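Local coordinates for protein tetraacyldisaccharide 4'-kinase (Aquifex aeolicus, PDB 4EHX) that phosphorylates the 4'-position of a tetraacyldisaccharide 1-phosphate with ATP, making lipid IVA for lipid A biosynthesis, at residues R66-S71 against E133-D138; V36-V41 against H147-I152; S5-S10 against L165-L170. All blocks are in the same frame, centred on the assembly; numbering follows the deposited sequence. Where two conformers were deposited one is given.

Interaction 1. Residues R66-S71 against E133-D138; sequences RVCILS and EVFILD
Strands V67-S71 and V134-D138 pair in parallel, with V67 level with V134. The backbone bonds include C68 N to V134 O, I136 N to C68 O and L70 N to I136 O. Ahead of them, R66 O accepts from both E133 N (2.7 Å) and V134 N.

Side chains add two more bonds. R66 N donates to the anti lone pair of E133 OE1 at 2.7 Å. The E133 chain is extended beyond CG (chi2 170°), which lets the carboxylate reach that N-H. An alanine here has no carboxylate, and R66 N would probably be left without this acceptor. The R66 guanidinium turns away to L130 O and S131 O. S71 OG, in one of two conformers, donates to the syn lone pair of D138 OD2 at 2.9 Å.

Apolar contacts lie on both faces. L70 CD1 makes an off-centre CH-pi contact 4.2 Å from the F135 ring centroid, while C68 SG lies at the ring edge. On the other face, I136 CD1 touches V67 CG1 at 3.8 Å.

Helix 119-130 covers the C68 and F135 face through A126. Strand 112-116 flanks 67-71, and strand 38-43 flanks 134-138.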
# COMPACT_ATOMS: atom_id res chain seq x y z
N ARG A 66 13.16 14.92 3.42
CA ARG A 66 12.46 14.53 4.63
C ARG A 66 11.03 14.17 4.24
O ARG A 66 10.24 15.05 3.89
CB ARG A 66 12.48 15.67 5.65
CG ARG A 66 13.90 16.00 6.15
CD ARG A 66 13.94 17.31 6.93
NE ARG A 66 13.19 17.24 8.18
CZ ARG A 66 13.67 16.73 9.32
NH1 ARG A 66 14.90 16.24 9.36
NH2 ARG A 66 12.92 16.72 10.42
N VAL A 67 10.71 12.88 4.29
CA VAL A 67 9.42 12.37 3.77
C VAL A 67 8.47 12.00 4.90
O VAL A 67 8.87 11.43 5.92
CB VAL A 67 9.67 11.10 2.91
CG1 VAL A 67 8.34 10.47 2.44
CG2 VAL A 67 10.62 11.40 1.74
N CYS A 68 7.19 12.32 4.71
CA CYS A 68 6.17 11.88 5.65
C CYS A 68 5.03 11.25 4.88
O CYS A 68 4.51 11.85 3.94
CB CYS A 68 5.66 13.05 6.50
SG CYS A 68 4.45 12.58 7.75
N ILE A 69 4.64 10.05 5.29
CA ILE A 69 3.46 9.40 4.71
C ILE A 69 2.22 9.86 5.46
O ILE A 69 2.21 9.89 6.68
CB ILE A 69 3.53 7.87 4.88
CG1 ILE A 69 4.85 7.31 4.36
CG2 ILE A 69 2.28 7.20 4.23
CD1 ILE A 69 5.12 7.59 2.92
N LEU A 70 1.16 10.22 4.73
CA LEU A 70 -0.12 10.53 5.34
C LEU A 70 -1.03 9.37 5.03
O LEU A 70 -1.43 9.18 3.87
CB LEU A 70 -0.72 11.84 4.79
CG LEU A 70 0.13 13.10 4.96
CD1 LEU A 70 -0.60 14.33 4.35
CD2 LEU A 70 0.42 13.33 6.45
N SER A 71 -1.31 8.58 6.05
CA SER A 71 -2.13 7.37 5.92
C SER A 71 -3.50 7.58 6.58
O SER A 71 -3.63 8.37 7.52
CB SER A 71 -1.37 6.21 6.59
OG SER A 71 -1.81 4.96 6.12
N GLU A 133 9.67 17.67 4.14
CA GLU A 133 9.82 18.41 2.89
C GLU A 133 8.82 17.96 1.82
O GLU A 133 8.60 18.67 0.86
CB GLU A 133 11.24 18.24 2.37
CG GLU A 133 12.23 18.95 3.25
CD GLU A 133 13.66 18.63 2.90
OE1 GLU A 133 14.01 17.43 2.85
OE2 GLU A 133 14.43 19.57 2.67
N VAL A 134 8.25 16.77 1.98
CA VAL A 134 7.29 16.26 1.00
C VAL A 134 6.38 15.24 1.67
O VAL A 134 6.81 14.52 2.58
CB VAL A 134 8.02 15.61 -0.22
CG1 VAL A 134 8.98 14.48 0.23
CG2 VAL A 134 7.00 15.11 -1.26
N PHE A 135 5.11 15.21 1.26
CA PHE A 135 4.18 14.20 1.74
C PHE A 135 3.83 13.20 0.66
O PHE A 135 3.72 13.55 -0.52
CB PHE A 135 2.86 14.84 2.18
CG PHE A 135 2.98 15.67 3.40
CD1 PHE A 135 3.13 15.06 4.64
CD2 PHE A 135 2.92 17.06 3.32
CE1 PHE A 135 3.23 15.84 5.80
CE2 PHE A 135 3.02 17.83 4.47
CZ PHE A 135 3.17 17.22 5.71
N ILE A 136 3.66 11.95 1.06
CA ILE A 136 3.11 10.95 0.16
C ILE A 136 1.79 10.50 0.77
O ILE A 136 1.74 10.11 1.94
CB ILE A 136 4.04 9.72 0.02
CG1 ILE A 136 5.38 10.10 -0.65
CG2 ILE A 136 3.35 8.60 -0.74
CD1 ILE A 136 6.46 9.01 -0.47
N LEU A 137 0.71 10.55 -0.01
CA LEU A 137 -0.54 10.01 0.49
C LEU A 137 -0.52 8.54 0.10
O LEU A 137 -0.41 8.20 -1.08
CB LEU A 137 -1.76 10.68 -0.17
CG LEU A 137 -1.76 12.21 -0.30
CD1 LEU A 137 -3.14 12.70 -0.81
CD2 LEU A 137 -1.44 12.87 1.05
N ASP A 138 -0.60 7.66 1.08
CA ASP A 138 -0.78 6.28 0.70
C ASP A 138 -2.30 6.11 0.58
O ASP A 138 -3.07 6.43 1.48
CB ASP A 138 -0.09 5.29 1.65
CG ASP A 138 -0.80 5.14 2.95
OD1 ASP A 138 -1.60 6.04 3.27
OD2 ASP A 138 -0.56 4.15 3.67
O HOH W 1 -3.75 8.59 2.48

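Interaction 2. Residues V36-V41 against H147-I152; sequences VPVISV and HRDLNI
V38-V41 and L150-I152 run parallel, 10° apart, and the register steps from V38 with R148 to I39 with L150, passing over D149. S40 N donates to L150 O and I152 N to S40 O.

D149 sits at the irregular step. V38 O takes D149 N at 2.7 Å, in the carbonyl plane, and a weak bond from L150 N. In return V38 N donates to the anti lone pair of D149 OD2 at 2.9 Å. The other oxygen, OD1, receives H147 NE2 at 3.0 Å. That donor stands above the carboxylate plane, while OD1 lies in the plane of the imidazole. The carboxylate is thus held at both oxygens.

The R148 side chain bends toward N151, three residues further along the chain. The turns at chi2 (-66°) and chi3 (-45°) bring NH1 within 2.9 Å of N151 OD1, above the amide plane. NH1 also bonds to G140 O. On the way, R148 CG passes 3.8 Å from S40 CB. A water ties S40 OG to N151 OD1 and I152 O.

I39 and I152 lie side by side on the other face, with I39 CG2 and I152 CD1 3.7 Å apart.

The arrangement belongs to the parallel core of a P-loop kinase. Strand 38-43 leads into the predicted ATP-binding P-loop, S45-T52, whose last two residues open helix 51-61. I39 and V41 pack on this helix.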
# COMPACT_ATOMS: atom_id res chain seq x y z
N VAL A 36 3.80 22.35 1.39
CA VAL A 36 4.90 21.61 0.78
C VAL A 36 4.30 20.67 -0.27
O VAL A 36 3.11 20.45 -0.26
CB VAL A 36 5.74 20.80 1.81
CG1 VAL A 36 6.40 21.72 2.83
CG2 VAL A 36 4.88 19.74 2.52
N PRO A 37 5.14 20.10 -1.15
CA PRO A 37 4.65 19.18 -2.18
C PRO A 37 3.97 17.92 -1.62
O PRO A 37 4.36 17.38 -0.56
CB PRO A 37 5.91 18.82 -2.96
CG PRO A 37 6.84 19.98 -2.73
CD PRO A 37 6.58 20.39 -1.31
N VAL A 38 2.91 17.50 -2.32
CA VAL A 38 2.12 16.34 -1.98
C VAL A 38 2.03 15.44 -3.21
O VAL A 38 1.59 15.86 -4.29
CB VAL A 38 0.69 16.73 -1.54
CG1 VAL A 38 -0.14 15.48 -1.28
CG2 VAL A 38 0.77 17.62 -0.28
N ILE A 39 2.46 14.20 -3.04
CA ILE A 39 2.34 13.20 -4.08
C ILE A 39 1.32 12.19 -3.57
O ILE A 39 1.44 11.71 -2.46
CB ILE A 39 3.66 12.47 -4.29
CG1 ILE A 39 4.77 13.47 -4.67
CG2 ILE A 39 3.50 11.38 -5.38
CD1 ILE A 39 6.20 12.87 -4.56
N SER A 40 0.31 11.86 -4.38
CA SER A 40 -0.64 10.86 -3.96
C SER A 40 -0.37 9.55 -4.69
O SER A 40 -0.09 9.54 -5.88
CB SER A 40 -2.08 11.32 -4.23
OG SER A 40 -3.00 10.31 -3.82
N VAL A 41 -0.45 8.45 -3.95
CA VAL A 41 -0.44 7.12 -4.53
C VAL A 41 -1.80 6.51 -4.26
O VAL A 41 -2.29 6.53 -3.13
CB VAL A 41 0.69 6.23 -3.93
CG1 VAL A 41 0.62 4.80 -4.54
CG2 VAL A 41 2.05 6.88 -4.19
N HIS A 147 -5.32 18.85 -2.00
CA HIS A 147 -4.60 19.04 -3.25
C HIS A 147 -3.39 18.13 -3.29
O HIS A 147 -2.67 18.02 -2.29
CB HIS A 147 -4.10 20.48 -3.41
CG HIS A 147 -3.21 20.65 -4.61
ND1 HIS A 147 -3.70 20.66 -5.90
CD2 HIS A 147 -1.86 20.75 -4.72
CE1 HIS A 147 -2.69 20.78 -6.75
NE2 HIS A 147 -1.57 20.84 -6.06
N ARG A 148 -3.15 17.49 -4.44
CA ARG A 148 -1.86 16.83 -4.66
C ARG A 148 -1.19 17.40 -5.90
O ARG A 148 -1.84 17.68 -6.90
CB ARG A 148 -1.98 15.28 -4.70
CG ARG A 148 -2.68 14.66 -5.92
CD ARG A 148 -4.18 15.00 -6.03
NE ARG A 148 -4.85 14.87 -4.73
CZ ARG A 148 -5.27 13.72 -4.20
NH1 ARG A 148 -5.15 12.58 -4.87
NH2 ARG A 148 -5.85 13.72 -3.00
N ASP A 149 0.12 17.57 -5.82
CA ASP A 149 0.91 18.11 -6.93
C ASP A 149 1.25 17.06 -7.98
O ASP A 149 1.55 17.38 -9.14
CB ASP A 149 2.18 18.73 -6.36
CG ASP A 149 1.87 19.82 -5.35
OD1 ASP A 149 1.46 20.93 -5.78
OD2 ASP A 149 2.00 19.56 -4.13
N LEU A 150 1.20 15.79 -7.57
CA LEU A 150 1.42 14.69 -8.49
C LEU A 150 0.49 13.56 -8.09
O LEU A 150 0.66 12.95 -7.02
CB LEU A 150 2.88 14.22 -8.44
CG LEU A 150 3.28 13.05 -9.36
CD1 LEU A 150 2.93 13.35 -10.82
CD2 LEU A 150 4.76 12.73 -9.24
N ASN A 151 -0.48 13.28 -8.95
CA ASN A 151 -1.55 12.33 -8.66
C ASN A 151 -1.25 11.03 -9.38
O ASN A 151 -1.47 10.92 -10.58
CB ASN A 151 -2.89 12.90 -9.14
CG ASN A 151 -4.06 12.29 -8.41
OD1 ASN A 151 -3.89 11.70 -7.34
ND2 ASN A 151 -5.25 12.42 -8.97
N ILE A 152 -0.72 10.05 -8.64
CA ILE A 152 -0.28 8.80 -9.25
C ILE A 152 -1.34 7.73 -9.04
O ILE A 152 -1.73 7.43 -7.91
CB ILE A 152 1.04 8.32 -8.66
CG1 ILE A 152 2.12 9.40 -8.84
CG2 ILE A 152 1.47 7.00 -9.35
CD1 ILE A 152 3.50 9.03 -8.20
O HOH W 2 1.00 20.88 -2.04
O HOH W 3 -3.29 9.05 -6.30

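Interaction 3. Residues S5-S10 against L165-L170; sequences SLLPFS and LPAGNL
S10 OG is approached by several groups. It lies 3.0 Å from A167 N, 3.1 Å from A167 CB and 3.4 Å from L165 O. Its hydrogen bond goes to L164 O, just ahead of the loop segment. The hydroxyl stands beside its own backbone N (chi1 -67°), and this directs it from the helix into the turn made by L165-A167. The same turn receives a weaker polar contact. S10 CA approaches L165 O at 3.5 Å in a CA-H...O contact, with an angle at H of 151°.

The rest is mostly apolar packing. The peptide bond before P166 is cis. The P166 ring meets the helix with its CG and CD edge, and CG lies 3.5 Å from F9 CB. The aromatic ring of F9 then leads away from the loop, so the touching is done by its CB. L6 lies beside the next part of the turn. Its CB sits 4.0 Å from A167 CA, and its CD1 reaches P166 O at 3.7 Å. L7 starts out pointing away, yet its CD2 returns to A167 CB at 3.9 Å. The small A167 methyl is therefore touched by both L7 and S10.

The loop is closed on itself by a backbone bond from L165 N to L170 O. It follows helix 157-160 and precedes strand 182-186. The contact joins it to the 3-10 segment that holds L6 and to the beginning of the helix that follows. On its far side the loop reaches the predicted ATP-binding residue V46, through N169 and the side chain of L165.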
# COMPACT_ATOMS: atom_id res chain seq x y z
N SER A 5 -27.38 -10.14 -8.14
CA SER A 5 -28.30 -9.55 -7.16
C SER A 5 -27.69 -8.31 -6.51
O SER A 5 -28.37 -7.57 -5.81
CB SER A 5 -28.74 -10.58 -6.10
OG SER A 5 -27.71 -10.85 -5.16
N LEU A 6 -26.40 -8.08 -6.78
CA LEU A 6 -25.70 -6.91 -6.25
C LEU A 6 -25.70 -5.69 -7.18
O LEU A 6 -25.40 -4.58 -6.75
CB LEU A 6 -24.26 -7.27 -5.90
CG LEU A 6 -24.13 -8.23 -4.72
CD1 LEU A 6 -22.67 -8.53 -4.45
CD2 LEU A 6 -24.81 -7.64 -3.48
N LEU A 7 -26.03 -5.90 -8.44
CA LEU A 7 -25.98 -4.83 -9.43
C LEU A 7 -26.83 -3.59 -9.09
O LEU A 7 -26.44 -2.47 -9.41
CB LEU A 7 -26.38 -5.36 -10.80
CG LEU A 7 -25.30 -6.12 -11.56
CD1 LEU A 7 -25.92 -6.95 -12.67
CD2 LEU A 7 -24.24 -5.17 -12.09
N PRO A 8 -28.01 -3.78 -8.46
CA PRO A 8 -28.82 -2.61 -8.08
C PRO A 8 -28.05 -1.68 -7.15
O PRO A 8 -28.17 -0.46 -7.27
CB PRO A 8 -30.00 -3.24 -7.34
CG PRO A 8 -30.16 -4.58 -7.98
CD PRO A 8 -28.74 -5.04 -8.23
N PHE A 9 -27.27 -2.26 -6.25
CA PHE A 9 -26.46 -1.47 -5.34
C PHE A 9 -25.36 -0.75 -6.10
O PHE A 9 -25.04 0.39 -5.80
CB PHE A 9 -25.89 -2.35 -4.23
CG PHE A 9 -26.95 -2.94 -3.33
CD1 PHE A 9 -27.59 -2.15 -2.39
CD2 PHE A 9 -27.32 -4.27 -3.45
CE1 PHE A 9 -28.57 -2.68 -1.57
CE2 PHE A 9 -28.30 -4.81 -2.64
CZ PHE A 9 -28.93 -4.01 -1.70
N SER A 10 -24.79 -1.42 -7.11
CA SER A 10 -23.77 -0.80 -7.96
C SER A 10 -24.28 0.43 -8.71
O SER A 10 -23.60 1.43 -8.78
CB SER A 10 -23.22 -1.81 -8.96
OG SER A 10 -22.50 -2.82 -8.29
N LEU A 165 -18.24 -1.52 -7.08
CA LEU A 165 -18.80 -2.09 -5.85
C LEU A 165 -20.30 -1.87 -5.78
O LEU A 165 -20.79 -0.82 -6.20
CB LEU A 165 -18.18 -1.38 -4.64
CG LEU A 165 -16.70 -1.63 -4.35
CD1 LEU A 165 -16.15 -0.54 -3.44
CD2 LEU A 165 -16.51 -3.00 -3.74
N PRO A 166 -21.04 -2.82 -5.19
CA PRO A 166 -20.50 -4.09 -4.66
C PRO A 166 -20.47 -5.22 -5.69
O PRO A 166 -19.92 -6.28 -5.38
CB PRO A 166 -21.49 -4.43 -3.54
CG PRO A 166 -22.77 -3.85 -4.00
CD PRO A 166 -22.44 -2.60 -4.78
N ALA A 167 -21.04 -5.02 -6.87
CA ALA A 167 -21.00 -6.08 -7.89
C ALA A 167 -19.56 -6.43 -8.28
O ALA A 167 -19.22 -7.59 -8.49
CB ALA A 167 -21.82 -5.70 -9.11
N GLY A 168 -18.71 -5.41 -8.39
CA GLY A 168 -17.30 -5.63 -8.67
C GLY A 168 -16.43 -4.99 -7.61
O GLY A 168 -16.91 -4.70 -6.51
N ASN A 169 -15.17 -4.75 -7.94
CA ASN A 169 -14.21 -4.22 -6.97
C ASN A 169 -13.87 -2.74 -7.13
O ASN A 169 -13.07 -2.22 -6.36
CB ASN A 169 -12.91 -5.03 -7.01
CG ASN A 169 -13.14 -6.50 -6.77
OD1 ASN A 169 -13.47 -6.90 -5.65
ND2 ASN A 169 -12.99 -7.30 -7.81
N LEU A 170 -14.46 -2.07 -8.11
CA LEU A 170 -14.09 -0.67 -8.35
C LEU A 170 -14.70 0.26 -7.30
O LEU A 170 -15.90 0.20 -6.99
CB LEU A 170 -14.49 -0.24 -9.76
CG LEU A 170 -13.75 -0.93 -10.91
CD1 LEU A 170 -14.25 -0.40 -12.25
CD2 LEU A 170 -12.25 -0.72 -10.77

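In the fold
Interactions 1 and 2 are neighbours among parallel strands, with centres about 9 Å apart. Strand 134-138 lies beside strand 38-43, and probable hydrogen bonds join L137 N to I39 O (2.8 Å) and V41 N to L137 O (2.9 Å). Both contacts reach the predicted ATP site. The side chains of D138 and V41 each come within about 4 Å of that of K51. Interaction 3 lies apart, its centre about 33 Å from that of interaction 1 and about 30 Å from that of interaction 2. It too comes near that site, as the side chain of L165 is about 4 Å from that of V46. Along the chain, interaction 3 encloses interaction 2, which encloses interaction 1.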